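Local coordinates for putative Killer protein (Pseudomonas putida, PDB 6F8S) that is probably the RelE-like toxin of a HigB-type type II toxin-antitoxin pair, a family whose members typically cleave messenger RNA on the ribosome, at residues 81-84 with 90-93; 29-34 with 72-77. One frame throughout, in Å; residues are numbered along the deposited sequence.

Interaction 1 (81-84 with 90-93); sequences CFTW and VNVE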
ATOM      1  N   CYS B  81     -11.619  -8.888  18.111  1.00 64.55           N
ATOM      2  CA  CYS B  81     -12.610  -9.554  17.254  1.00 68.63           C
ATOM      3  C   CYS B  81     -12.844  -8.712  16.006  1.00 65.83           C
ATOM      4  O   CYS B  81     -12.738  -7.487  16.053  1.00 63.77           O
ATOM      5  CB  CYS B  81     -13.948  -9.769  17.991  1.00 71.17           C
ATOM      6  SG  CYS B  81     -14.266 -11.453  18.615  1.00 85.71           S
ATOM      7  N   PHE B  82     -13.169  -9.372  14.896  1.00 65.15           N
ATOM      8  CA  PHE B  82     -13.458  -8.678  13.635  1.00 62.89           C
ATOM      9  C   PHE B  82     -14.116  -9.606  12.618  1.00 67.82           C
ATOM     10  O   PHE B  82     -14.071 -10.840  12.744  1.00 66.21           O
ATOM     11  CB  PHE B  82     -12.179  -8.102  13.016  1.00 61.45           C
ATOM     12  CG  PHE B  82     -11.188  -9.163  12.592  1.00 57.91           C
ATOM     13  CD1 PHE B  82     -10.233  -9.635  13.477  1.00 56.89           C
ATOM     14  CD2 PHE B  82     -11.233  -9.704  11.321  1.00 59.54           C
ATOM     15  CE1 PHE B  82      -9.330 -10.629  13.089  1.00 60.15           C
ATOM     16  CE2 PHE B  82     -10.339 -10.692  10.936  1.00 59.91           C
ATOM     17  CZ  PHE B  82      -9.388 -11.153  11.826  1.00 57.45           C
ATOM     18  N   THR B  83     -14.694  -8.998  11.590  1.00 64.80           N
ATOM     19  CA  THR B  83     -15.173  -9.761  10.453  1.00 67.46           C
ATOM     20  C   THR B  83     -14.302  -9.514   9.216  1.00 67.18           C
ATOM     21  O   THR B  83     -13.970  -8.374   8.874  1.00 64.19           O
ATOM     22  CB  THR B  83     -16.630  -9.432  10.115  1.00 69.57           C
ATOM     23  OG1 THR B  83     -17.387  -9.321  11.329  1.00 73.27           O
ATOM     24  CG2 THR B  83     -17.224 -10.524   9.199  1.00 69.27           C
ATOM     25  N   TRP B  84     -13.936 -10.596   8.548  1.00 68.50           N
ATOM     26  CA  TRP B  84     -13.176 -10.477   7.328  1.00 67.82           C
ATOM     27  C   TRP B  84     -14.082 -10.242   6.116  1.00 67.46           C
ATOM     28  O   TRP B  84     -15.048 -10.971   5.910  1.00 70.03           O
ATOM     29  CB  TRP B  84     -12.321 -11.720   7.104  1.00 63.87           C
ATOM     30  CG  TRP B  84     -11.478 -11.514   5.926  1.00 65.56           C
ATOM     31  CD1 TRP B  84     -11.675 -12.023   4.680  1.00 66.50           C
ATOM     32  CD2 TRP B  84     -10.332 -10.658   5.837  1.00 65.28           C
ATOM     33  NE1 TRP B  84     -10.703 -11.572   3.828  1.00 64.19           N
ATOM     34  CE2 TRP B  84      -9.864 -10.730   4.509  1.00 61.67           C
ATOM     35  CE3 TRP B  84      -9.644  -9.858   6.760  1.00 59.77           C
ATOM     36  CZ2 TRP B  84      -8.732 -10.031   4.072  1.00 58.39           C
ATOM     37  CZ3 TRP B  84      -8.526  -9.162   6.329  1.00 58.67           C
ATOM     38  CH2 TRP B  84      -8.077  -9.253   4.995  1.00 59.40           C
ATOM     39  N   VAL B  90     -13.469  -5.722   9.234  1.00 59.75           N
ATOM     40  CA  VAL B  90     -14.609  -4.848   9.521  1.00 62.36           C
ATOM     41  C   VAL B  90     -15.197  -5.179  10.909  1.00 59.93           C
ATOM     42  O   VAL B  90     -15.057  -6.313  11.393  1.00 61.16           O
ATOM     43  CB  VAL B  90     -15.706  -4.980   8.414  1.00 63.24           C
ATOM     44  CG1 VAL B  90     -16.537  -6.245   8.611  1.00 60.78           C
ATOM     45  CG2 VAL B  90     -16.593  -3.754   8.376  1.00 62.93           C
ATOM     46  N   ASN B  91     -15.857  -4.207  11.538  1.00 65.98           N
ATOM     47  CA  ASN B  91     -16.422  -4.397  12.884  1.00 64.68           C
ATOM     48  C   ASN B  91     -15.398  -4.841  13.912  1.00 65.32           C
ATOM     49  O   ASN B  91     -15.611  -5.842  14.612  1.00 68.09           O
ATOM     50  CB  ASN B  91     -17.542  -5.431  12.868  1.00 65.08           C
ATOM     51  CG  ASN B  91     -18.746  -4.956  12.125  1.00 74.04           C
ATOM     52  OD1 ASN B  91     -19.110  -3.774  12.199  1.00 75.80           O
ATOM     53  ND2 ASN B  91     -19.373  -5.864  11.378  1.00 73.37           N
ATOM     54  N   VAL B  92     -14.285  -4.124  13.989  1.00 57.43           N
ATOM     55  CA  VAL B  92     -13.236  -4.491  14.929  1.00 61.34           C
ATOM     56  C   VAL B  92     -13.665  -4.156  16.372  1.00 63.55           C
ATOM     57  O   VAL B  92     -14.083  -3.040  16.661  1.00 64.70           O
ATOM     58  CB  VAL B  92     -11.927  -3.789  14.563  1.00 56.70           C
ATOM     59  CG1 VAL B  92     -10.837  -4.178  15.508  1.00 54.89           C
ATOM     60  CG2 VAL B  92     -11.544  -4.158  13.124  1.00 60.23           C
ATOM     61  N   GLU B  93     -13.608  -5.149  17.255  1.00 75.37           N
ATOM     62  CA  GLU B  93     -14.019  -4.983  18.633  1.00 79.20           C
ATOM     63  C   GLU B  93     -12.962  -5.553  19.564  1.00 82.04           C
ATOM     64  O   GLU B  93     -12.066  -6.275  19.136  1.00 81.23           O
ATOM     65  CB  GLU B  93     -15.351  -5.683  18.883  1.00 84.63           C
ATOM     66  CG  GLU B  93     -16.321  -5.570  17.719  1.00 91.95           C
ATOM     67  CD  GLU B  93     -17.431  -6.615  17.749  1.00 98.77           C
ATOM     68  OE1 GLU B  93     -17.441  -7.469  18.682  1.00 95.73           O
ATOM     69  OE2 GLU B  93     -18.265  -6.590  16.808  1.00 91.45           O
TER

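Interaction 2 (29-34 with 72-77); sequences SDIKSV and IRVNDQ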
ATOM      1  N   SER B  29       6.471  -5.961  24.508  1.00 96.56           N
ATOM      2  CA  SER B  29       5.850  -6.499  25.710  1.00 98.65           C
ATOM      3  C   SER B  29       4.612  -5.689  26.079  1.00 99.49           C
ATOM      4  O   SER B  29       3.490  -6.203  26.043  1.00 99.93           O
ATOM      5  CB  SER B  29       6.848  -6.509  26.869  1.00106.51           C
ATOM      6  N   ASP B  30       4.852  -4.432  26.452  1.00 93.82           N
ATOM      7  CA  ASP B  30       3.834  -3.420  26.741  1.00 91.46           C
ATOM      8  C   ASP B  30       2.529  -3.609  25.954  1.00 87.21           C
ATOM      9  O   ASP B  30       2.556  -3.702  24.724  1.00 86.06           O
ATOM     10  CB  ASP B  30       4.442  -2.044  26.451  1.00 88.95           C
ATOM     11  CG  ASP B  30       3.424  -0.936  26.448  1.00 90.99           C
ATOM     12  OD1 ASP B  30       2.533  -0.935  27.327  1.00 93.61           O
ATOM     13  OD2 ASP B  30       3.534  -0.051  25.567  1.00 89.37           O
ATOM     14  N   ILE B  31       1.398  -3.671  26.659  1.00 76.35           N
ATOM     15  CA  ILE B  31       0.115  -3.996  26.023  1.00 72.97           C
ATOM     16  C   ILE B  31      -0.300  -2.994  24.949  1.00 70.94           C
ATOM     17  O   ILE B  31      -0.792  -3.390  23.884  1.00 70.74           O
ATOM     18  CB  ILE B  31      -1.030  -4.111  27.048  1.00 72.05           C
ATOM     19  CG1 ILE B  31      -2.366  -4.339  26.331  1.00 67.23           C
ATOM     20  CG2 ILE B  31      -1.094  -2.880  27.951  1.00 78.61           C
ATOM     21  CD1 ILE B  31      -3.426  -4.990  27.198  1.00 65.75           C
ATOM     22  N   LYS B  32      -0.075  -1.709  25.209  1.00 62.91           N
ATOM     23  CA  LYS B  32      -0.421  -0.682  24.237  1.00 65.73           C
ATOM     24  C   LYS B  32       0.372  -0.894  22.932  1.00 63.40           C
ATOM     25  O   LYS B  32      -0.192  -0.858  21.847  1.00 57.80           O
ATOM     26  CB  LYS B  32      -0.159   0.716  24.807  1.00 61.51           C
ATOM     27  CG  LYS B  32      -0.582   1.829  23.883  1.00 61.20           C
ATOM     28  CD  LYS B  32      -0.195   3.212  24.414  1.00 68.18           C
ATOM     29  CE  LYS B  32      -0.006   4.196  23.251  1.00 73.85           C
ATOM     30  NZ  LYS B  32       1.269   4.971  23.310  1.00 72.52           N
ATOM     31  N   SER B  33       1.673  -1.141  23.061  1.00 68.52           N
ATOM     32  CA  SER B  33       2.539  -1.362  21.919  1.00 65.56           C
ATOM     33  C   SER B  33       2.106  -2.559  21.090  1.00 65.69           C
ATOM     34  O   SER B  33       2.116  -2.502  19.862  1.00 58.47           O
ATOM     35  CB  SER B  33       3.983  -1.552  22.377  1.00 67.81           C
ATOM     36  OG  SER B  33       4.644  -0.299  22.419  1.00 74.28           O
ATOM     37  N   VAL B  34       1.724  -3.639  21.768  1.00 64.69           N
ATOM     38  CA  VAL B  34       1.236  -4.841  21.105  1.00 60.88           C
ATOM     39  C   VAL B  34      -0.073  -4.534  20.368  1.00 59.19           C
ATOM     40  O   VAL B  34      -0.262  -4.933  19.215  1.00 59.64           O
ATOM     41  CB  VAL B  34       1.032  -5.992  22.125  1.00 63.07           C
ATOM     42  CG1 VAL B  34       0.297  -7.186  21.484  1.00 57.94           C
ATOM     43  CG2 VAL B  34       2.372  -6.426  22.699  1.00 58.39           C
ATOM     44  N   ILE B  72      -7.794 -12.204  17.095  1.00 59.56           N
ATOM     45  CA  ILE B  72      -6.371 -12.386  17.283  1.00 56.88           C
ATOM     46  C   ILE B  72      -5.988 -12.023  18.713  1.00 58.82           C
ATOM     47  O   ILE B  72      -6.573 -11.128  19.328  1.00 61.97           O
ATOM     48  CB  ILE B  72      -5.555 -11.564  16.268  1.00 56.34           C
ATOM     49  CG1 ILE B  72      -5.924 -10.096  16.342  1.00 52.14           C
ATOM     50  CG2 ILE B  72      -5.775 -12.085  14.820  1.00 55.99           C
ATOM     51  CD1 ILE B  72      -5.038  -9.231  15.495  1.00 52.38           C
ATOM     52  N   ARG B  73      -5.026 -12.759  19.254  1.00 63.11           N
ATOM     53  CA  ARG B  73      -4.551 -12.528  20.604  1.00 63.69           C
ATOM     54  C   ARG B  73      -3.830 -11.190  20.698  1.00 63.05           C
ATOM     55  O   ARG B  73      -2.958 -10.905  19.883  1.00 63.71           O
ATOM     56  CB  ARG B  73      -3.620 -13.671  21.023  1.00 68.93           C
ATOM     57  CG  ARG B  73      -3.163 -13.657  22.492  1.00 71.95           C
ATOM     58  CD  ARG B  73      -2.512 -14.994  22.866  1.00 69.59           C
ATOM     59  NE  ARG B  73      -2.157 -15.082  24.280  1.00 67.93           N
ATOM     60  CZ  ARG B  73      -1.054 -14.562  24.813  1.00 71.16           C
ATOM     61  NH1 ARG B  73      -0.191 -13.901  24.050  1.00 68.59           N
ATOM     62  NH2 ARG B  73      -0.812 -14.690  26.113  1.00 72.87           N
ATOM     63  N   VAL B  74      -4.210 -10.363  21.668  1.00 63.77           N
ATOM     64  CA  VAL B  74      -3.402  -9.207  22.065  1.00 64.58           C
ATOM     65  C   VAL B  74      -2.554  -9.599  23.286  1.00 63.19           C
ATOM     66  O   VAL B  74      -1.342  -9.378  23.312  1.00 61.17           O
ATOM     67  CB  VAL B  74      -4.269  -7.962  22.398  1.00 65.38           C
ATOM     68  CG1 VAL B  74      -3.416  -6.872  23.044  1.00 63.51           C
ATOM     69  CG2 VAL B  74      -4.947  -7.423  21.149  1.00 54.75           C
ATOM     70  N   ASN B  75      -3.205 -10.175  24.299  1.00 57.40           N
ATOM     71  CA  ASN B  75      -2.504 -10.913  25.347  1.00 58.82           C
ATOM     72  C   ASN B  75      -3.414 -11.998  25.920  1.00 60.77           C
ATOM     73  O   ASN B  75      -4.424 -12.353  25.299  1.00 61.32           O
ATOM     74  CB  ASN B  75      -1.983  -9.975  26.454  1.00 54.88           C
ATOM     75  CG  ASN B  75      -3.087  -9.179  27.168  1.00 55.90           C
ATOM     76  OD1 ASN B  75      -4.265  -9.556  27.207  1.00 54.47           O
ATOM     77  ND2 ASN B  75      -2.686  -8.067  27.756  1.00 60.04           N
ATOM     78  N   ASP B  76      -3.062 -12.528  27.088  1.00 57.21           N
ATOM     79  CA  ASP B  76      -3.843 -13.600  27.695  1.00 62.18           C
ATOM     80  C   ASP B  76      -5.278 -13.157  28.028  1.00 66.00           C
ATOM     81  O   ASP B  76      -6.193 -13.979  28.115  1.00 65.71           O
ATOM     82  CB  ASP B  76      -3.146 -14.122  28.961  1.00 67.40           C
ATOM     83  CG  ASP B  76      -3.153 -13.106  30.104  1.00 74.93           C
ATOM     84  OD1 ASP B  76      -3.189 -11.882  29.832  1.00 79.10           O
ATOM     85  OD2 ASP B  76      -3.122 -13.523  31.288  1.00 81.25           O
ATOM     86  N   GLN B  77      -5.475 -11.853  28.198  1.00 62.25           N
ATOM     87  CA  GLN B  77      -6.781 -11.324  28.587  1.00 63.25           C
ATOM     88  C   GLN B  77      -7.577 -10.811  27.372  1.00 57.15           C
ATOM     89  O   GLN B  77      -8.752 -11.127  27.221  1.00 57.11           O
ATOM     90  CB  GLN B  77      -6.618 -10.204  29.643  1.00 57.91           C
ATOM     91  CG  GLN B  77      -7.952  -9.684  30.168  1.00 58.78           C
ATOM     92  CD  GLN B  77      -7.840  -8.466  31.084  1.00 60.90           C
ATOM     93  OE1 GLN B  77      -6.742  -7.973  31.359  1.00 62.39           O
ATOM     94  NE2 GLN B  77      -8.987  -7.977  31.565  1.00 57.55           N
TER

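Interaction 1 (81-84 with 90-93)
Cys81 and Glu93 face each other as an antiparallel hydrogen-bonded pair, each backbone both giving and taking. The bond from Glu93 N to Cys81 O is 2.8 Å and nearly straight, whereas the return from Cys81 N to Glu93 O is more bent, 140° at the hydrogen, and its donor stands above the carbonyl plane. Thr83 and Val90 form a second such pair: Thr83 N reaches Val90 O at 2.7 Å, and Val90 N meets Thr83 O in the carbonyl plane. Between the pairs, strand 79-85 supplies one residue, Phe82, and strand 88-95 two, Asn91 and Val92. That extra residue makes a beta bulge in the hairpin on the HigB-like fold's antiparallel sheet, and the strand changes direction at Asn91, whose backbone is left-handed. Val92 CA lies 3.2 Å from Cys81 O, a CA-H...O contact beside the bond from Glu93. Thr83 and Val90 share a sheet face, where Val90 CG1, held between its own backbone N and carbonyl carbon (chi1 79°), sits 3.5 Å from Thr83 CB. Phe82 CB touches Val92 CG2 at 4.0 Å, and the Phe82 side chain packs on Leu42 and Leu51 of the helices.

Interaction 2 (29-34 with 72-77)
The first turn of helix 31-44 rests on the connection that leaves strand 69-73, a helix-to-loop contact at the edge of the toxin fold. Val34 and Val74 pass each other in opposite directions, with Val34 CG1 4.0 Å from Val74 CG1. The same methyl lies 3.3 Å from Val74 O, brought there by a first torsion that sets CG1 opposite the backbone N (chi1 170°). One turn earlier, Ile31 extends its chain obliquely across Asn75, and its terminal CD1 lies 3.2 Å from Asn75 ND2. Ile31 CG1 also skirts Val74 CG1 at 4.3 Å. No hydrogen bond joins the two segments; their polar groups bond elsewhere. Asp30 is the N-cap of the helix, its carboxylate accepting weak bonds from Lys32 N and Ser33 N, while Val34 N closes the first turn on Asp30 O. In the loop, Asn75 makes an Asx turn and also receives Trp78 N at OD1, so the carbonyl end of its amide is held by the backbone that follows while the ND2 end meets the isoleucine. Within the turn, Gln77 N lies 2.8 Å from Asn75 OD1, about 39° out of the carbonyl plane.

How the interactions relate
Both interactions are largely at the surface, on opposite sides of the chain's centre with their own centres about 17 Å apart. Interaction 1 holds two neighbouring strands of the sheet together through backbone hydrogen bonds, with side-chain contacts such as Thr83 with Val90 beside them. Interaction 2 sets the start of helix 31-44 against the exit of strand 69-73 through apolar side chains packed on each other, on a backbone carbonyl and on an amide, with no hydrogen bond across. Strands 69-73 and 79-85 are neighbours in one sheet, so the contacts meet there: Phe82 CE1 lies 4.2 Å from Ile72 CG2, both residues buried. Helix 31-44 serves both, through its first turn in 29-34 with 72-77 and farther along through Leu42, which touches Phe82 and Val92.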